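Local structure of putative zinc protease (Bordetella pertussis, 3IH6) at residues Asp45-Arg58 with Lys114-Trp128. The protein probably acts, as the whole protein, as a zinc-dependent endopeptidase of the M16 family, of which this chain is a piece matching the inactive domain. Numbering follows the deposited sequence.
Sequences DLAATILADTPSSR and KPFSQEELERARSKW
Leu46 and Ile50, one turn apart on helix 39-52, each drop into a four-residue hollow of helix 118-136: Leu46 among Leu121, Ala124, Arg125 and Trp128, Ile50 among Glu120, Leu121, Arg123 and Ala124. The small Ala124 lets the backbones close in, its CB 3.4 Å from Leu46 O. Both are knobs in holes, from one side of a steep crossing (short-segment axes 8.6 Å and 111° apart): helix 118-136 lies across helix 39-52, which itself packs on the M16 domain's antiparallel sheet through strand 2-6. Ile50 CD1 also lies over a face of Phe116, 4.0 Å from the ring centroid and 13° off its normal, a CH-pi contact. At one end, Trp128 NE1 donates to Asp45 OD2 (2.8 Å) from above the carboxylate; OD1 accepts from tag-derived Ser1 N. At the other, a bend at chi2 (-60°) brings the Arg58 guanidinium to Glu120 in a side-on salt bridge (NE to OE2, NH2 to OE1); NH1 and NH2 converge on Lys114 O. Ser117 N donates to Glu120 OE1 (2.9 Å) and Glu120 N to Ser117 OG, a capping box that, with Arg58, helps fix the carboxylate's rotation. Near the C-terminal end of helix 39-52, Arg123 NH1 donates to Thr49 O (3.1 Å).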
# COMPACT_ATOMS: atom_id res chain seq x y z
N ASP E 45 -1.55 -22.01 -13.39
CA ASP E 45 -1.39 -20.90 -12.44
C ASP E 45 -0.92 -21.54 -11.10
O ASP E 45 0.16 -21.23 -10.58
CB ASP E 45 -2.76 -20.21 -12.32
CG ASP E 45 -2.68 -18.79 -11.81
OD1 ASP E 45 -1.56 -18.26 -11.67
OD2 ASP E 45 -3.77 -18.18 -11.57
N LEU E 46 -1.69 -22.52 -10.61
CA LEU E 46 -1.37 -23.23 -9.35
C LEU E 46 -0.03 -23.97 -9.41
O LEU E 46 0.74 -23.92 -8.47
CB LEU E 46 -2.48 -24.19 -8.98
CG LEU E 46 -3.84 -23.52 -8.74
CD1 LEU E 46 -4.96 -24.58 -8.71
CD2 LEU E 46 -3.75 -22.70 -7.45
N ALA E 47 0.24 -24.64 -10.54
CA ALA E 47 1.49 -25.35 -10.80
C ALA E 47 2.72 -24.46 -10.65
O ALA E 47 3.73 -24.88 -10.04
CB ALA E 47 1.46 -25.93 -12.17
N ALA E 48 2.70 -23.27 -11.26
CA ALA E 48 3.88 -22.42 -11.19
C ALA E 48 4.24 -22.07 -9.75
O ALA E 48 5.40 -21.94 -9.41
CB ALA E 48 3.71 -21.18 -12.06
N THR E 49 3.24 -21.97 -8.89
CA THR E 49 3.49 -21.72 -7.46
C THR E 49 4.09 -22.96 -6.80
O THR E 49 4.96 -22.83 -5.94
CB THR E 49 2.17 -21.43 -6.70
OG1 THR E 49 1.59 -20.23 -7.16
CG2 THR E 49 2.38 -21.32 -5.20
N ILE E 50 3.62 -24.15 -7.19
CA ILE E 50 4.20 -25.36 -6.65
C ILE E 50 5.66 -25.48 -7.09
O ILE E 50 6.49 -25.91 -6.32
CB ILE E 50 3.44 -26.62 -7.08
CG1 ILE E 50 2.04 -26.66 -6.44
CG2 ILE E 50 4.30 -27.91 -6.80
CD1 ILE E 50 1.08 -27.65 -7.14
N LEU E 51 5.95 -25.12 -8.33
CA LEU E 51 7.29 -25.23 -8.91
C LEU E 51 8.28 -24.22 -8.41
O LEU E 51 9.50 -24.49 -8.34
CB LEU E 51 7.24 -25.14 -10.46
CG LEU E 51 6.41 -26.31 -11.03
CD1 LEU E 51 5.83 -25.96 -12.38
CD2 LEU E 51 7.22 -27.62 -11.06
N ALA E 52 7.80 -23.03 -8.10
CA ALA E 52 8.71 -21.89 -8.01
C ALA E 52 8.73 -21.18 -6.69
O ALA E 52 9.66 -20.47 -6.42
CB ALA E 52 8.44 -20.89 -9.17
N ASP E 53 7.72 -21.38 -5.86
CA ASP E 53 7.53 -20.59 -4.62
C ASP E 53 7.90 -21.32 -3.31
O ASP E 53 7.40 -22.45 -3.05
CB ASP E 53 6.07 -20.14 -4.59
CG ASP E 53 5.76 -19.20 -3.47
OD1 ASP E 53 6.57 -18.29 -3.25
OD2 ASP E 53 4.70 -19.36 -2.83
N THR E 54 8.75 -20.67 -2.50
CA THR E 54 9.34 -21.21 -1.23
C THR E 54 10.38 -22.33 -1.45
O THR E 54 10.37 -23.02 -2.48
CB THR E 54 8.29 -21.78 -0.21
OG1 THR E 54 8.02 -23.14 -0.55
CG2 THR E 54 6.98 -20.95 -0.19
N PRO E 55 11.24 -22.54 -0.44
CA PRO E 55 12.29 -23.58 -0.41
C PRO E 55 11.79 -25.00 -0.67
O PRO E 55 12.58 -25.82 -1.12
CB PRO E 55 12.81 -23.48 1.01
CG PRO E 55 12.59 -22.04 1.37
CD PRO E 55 11.27 -21.71 0.78
N SER E 56 10.50 -25.26 -0.42
CA SER E 56 9.82 -26.53 -0.74
C SER E 56 9.44 -26.73 -2.21
O SER E 56 9.05 -27.85 -2.59
CB SER E 56 8.53 -26.65 0.06
OG SER E 56 8.82 -26.80 1.42
N SER E 57 9.53 -25.68 -3.01
CA SER E 57 9.10 -25.72 -4.41
C SER E 57 10.02 -26.69 -5.22
O SER E 57 11.14 -26.90 -4.83
CB SER E 57 9.19 -24.34 -5.01
OG SER E 57 10.55 -23.97 -5.17
N ARG E 58 9.55 -27.20 -6.35
CA ARG E 58 10.29 -28.22 -7.10
C ARG E 58 11.60 -27.63 -7.61
O ARG E 58 12.68 -28.20 -7.42
CB ARG E 58 9.45 -28.82 -8.25
CG ARG E 58 8.15 -29.57 -7.85
CD ARG E 58 8.45 -30.80 -6.92
NE ARG E 58 7.30 -31.67 -6.62
CZ ARG E 58 6.89 -32.67 -7.41
NH1 ARG E 58 7.51 -32.93 -8.56
NH2 ARG E 58 5.84 -33.39 -7.08
N LYS E 114 7.05 -37.40 -11.63
CA LYS E 114 7.21 -36.82 -10.31
C LYS E 114 5.97 -35.97 -9.89
O LYS E 114 6.12 -34.78 -9.62
CB LYS E 114 8.49 -35.96 -10.31
CG LYS E 114 9.32 -36.06 -9.04
CD LYS E 114 10.65 -35.31 -9.20
CE LYS E 114 11.52 -35.41 -7.94
NZ LYS E 114 10.81 -34.87 -6.76
N PRO E 115 4.77 -36.58 -9.84
CA PRO E 115 3.46 -35.90 -9.77
C PRO E 115 3.26 -35.06 -8.50
O PRO E 115 3.69 -35.44 -7.42
CB PRO E 115 2.46 -37.04 -9.76
CG PRO E 115 3.19 -38.17 -9.14
CD PRO E 115 4.63 -38.03 -9.61
N PHE E 116 2.61 -33.92 -8.64
CA PHE E 116 2.20 -33.12 -7.51
C PHE E 116 1.53 -33.96 -6.40
O PHE E 116 0.73 -34.88 -6.67
CB PHE E 116 1.23 -32.03 -8.00
CG PHE E 116 1.85 -31.06 -9.00
CD1 PHE E 116 1.12 -30.62 -10.10
CD2 PHE E 116 3.15 -30.58 -8.83
CE1 PHE E 116 1.68 -29.71 -11.02
CE2 PHE E 116 3.74 -29.68 -9.78
CZ PHE E 116 3.01 -29.26 -10.86
N SER E 117 1.86 -33.63 -5.15
CA SER E 117 1.22 -34.18 -3.98
C SER E 117 -0.03 -33.36 -3.66
O SER E 117 -0.12 -32.18 -4.08
CB SER E 117 2.15 -34.09 -2.79
OG SER E 117 2.28 -32.71 -2.41
N GLN E 118 -0.95 -33.96 -2.89
CA GLN E 118 -2.18 -33.27 -2.43
C GLN E 118 -1.81 -32.03 -1.65
O GLN E 118 -2.40 -30.95 -1.87
CB GLN E 118 -3.07 -34.19 -1.57
CG GLN E 118 -4.49 -33.68 -1.29
CD GLN E 118 -5.19 -33.11 -2.51
OE1 GLN E 118 -5.12 -33.65 -3.61
NE2 GLN E 118 -5.84 -31.96 -2.33
N GLU E 119 -0.84 -32.20 -0.75
CA GLU E 119 -0.30 -31.12 0.10
C GLU E 119 0.29 -29.96 -0.72
O GLU E 119 0.18 -28.78 -0.35
CB GLU E 119 0.79 -31.72 1.03
CG GLU E 119 1.41 -30.74 2.05
CD GLU E 119 2.46 -31.41 2.94
OE1 GLU E 119 2.47 -32.65 3.01
OE2 GLU E 119 3.28 -30.70 3.58
N GLU E 120 0.92 -30.29 -1.84
CA GLU E 120 1.48 -29.23 -2.71
C GLU E 120 0.40 -28.38 -3.34
O GLU E 120 0.55 -27.14 -3.48
CB GLU E 120 2.36 -29.81 -3.80
CG GLU E 120 3.75 -30.10 -3.26
CD GLU E 120 4.59 -30.92 -4.20
OE1 GLU E 120 4.02 -31.69 -5.00
OE2 GLU E 120 5.83 -30.76 -4.16
N LEU E 121 -0.70 -29.07 -3.70
CA LEU E 121 -1.84 -28.42 -4.30
C LEU E 121 -2.51 -27.54 -3.26
O LEU E 121 -2.94 -26.41 -3.57
CB LEU E 121 -2.86 -29.41 -4.88
CG LEU E 121 -4.20 -28.82 -5.35
CD1 LEU E 121 -4.04 -27.74 -6.41
CD2 LEU E 121 -5.04 -29.91 -5.91
N GLU E 122 -2.61 -28.03 -2.03
CA GLU E 122 -3.23 -27.22 -1.00
C GLU E 122 -2.35 -26.00 -0.70
O GLU E 122 -2.89 -24.93 -0.42
CB GLU E 122 -3.46 -28.02 0.28
CG GLU E 122 -4.51 -29.12 0.22
CD GLU E 122 -5.84 -28.65 -0.36
OE1 GLU E 122 -6.13 -27.43 -0.38
OE2 GLU E 122 -6.63 -29.52 -0.80
N ARG E 123 -1.02 -26.14 -0.74
CA ARG E 123 -0.17 -24.95 -0.53
C ARG E 123 -0.44 -23.84 -1.61
O ARG E 123 -0.67 -22.67 -1.29
CB ARG E 123 1.32 -25.32 -0.46
CG ARG E 123 2.24 -24.10 -0.63
CD ARG E 123 3.73 -24.36 -0.36
NE ARG E 123 4.34 -25.36 -1.25
CZ ARG E 123 4.87 -25.14 -2.47
NH1 ARG E 123 4.83 -23.95 -3.06
NH2 ARG E 123 5.42 -26.16 -3.13
N ALA E 124 -0.46 -24.26 -2.87
CA ALA E 124 -0.70 -23.33 -3.97
C ALA E 124 -2.13 -22.79 -3.97
O ALA E 124 -2.35 -21.58 -4.26
CB ALA E 124 -0.40 -24.00 -5.27
N ARG E 125 -3.09 -23.65 -3.59
CA ARG E 125 -4.50 -23.24 -3.50
C ARG E 125 -4.70 -22.20 -2.42
O ARG E 125 -5.37 -21.19 -2.64
CB ARG E 125 -5.45 -24.43 -3.25
CG ARG E 125 -6.88 -24.16 -3.74
CD ARG E 125 -8.03 -24.90 -3.01
NE ARG E 125 -7.74 -26.30 -2.69
CZ ARG E 125 -7.92 -27.33 -3.51
NH1 ARG E 125 -7.63 -28.55 -3.09
NH2 ARG E 125 -8.41 -27.16 -4.73
N SER E 126 -4.14 -22.45 -1.23
CA SER E 126 -4.30 -21.46 -0.13
C SER E 126 -3.76 -20.07 -0.51
O SER E 126 -4.43 -19.05 -0.30
CB SER E 126 -3.69 -21.96 1.18
OG SER E 126 -4.05 -21.08 2.25
N LYS E 127 -2.56 -20.05 -1.09
CA LYS E 127 -1.94 -18.80 -1.54
C LYS E 127 -2.82 -18.05 -2.54
O LYS E 127 -3.06 -16.82 -2.41
CB LYS E 127 -0.57 -19.10 -2.17
CG LYS E 127 0.10 -17.86 -2.78
CD LYS E 127 1.45 -18.22 -3.41
CE LYS E 127 2.43 -17.08 -3.21
NZ LYS E 127 2.41 -16.13 -4.35
N TRP E 128 -3.32 -18.79 -3.52
CA TRP E 128 -4.16 -18.25 -4.61
C TRP E 128 -5.43 -17.64 -4.05
O TRP E 128 -5.78 -16.51 -4.43
CB TRP E 128 -4.52 -19.36 -5.63
CG TRP E 128 -4.99 -18.79 -6.96
CD1 TRP E 128 -4.27 -18.70 -8.09
CD2 TRP E 128 -6.28 -18.21 -7.25
NE1 TRP E 128 -5.01 -18.11 -9.08
CE2 TRP E 128 -6.25 -17.80 -8.59
CE3 TRP E 128 -7.46 -18.03 -6.51
CZ2 TRP E 128 -7.34 -17.22 -9.24
CZ3 TRP E 128 -8.56 -17.42 -7.15
CH2 TRP E 128 -8.48 -17.03 -8.50
O HOH W 1 -0.88 -20.07 -6.66
O HOH W 2 3.55 -21.44 -1.79
O HOH W 3 6.84 -28.50 -3.79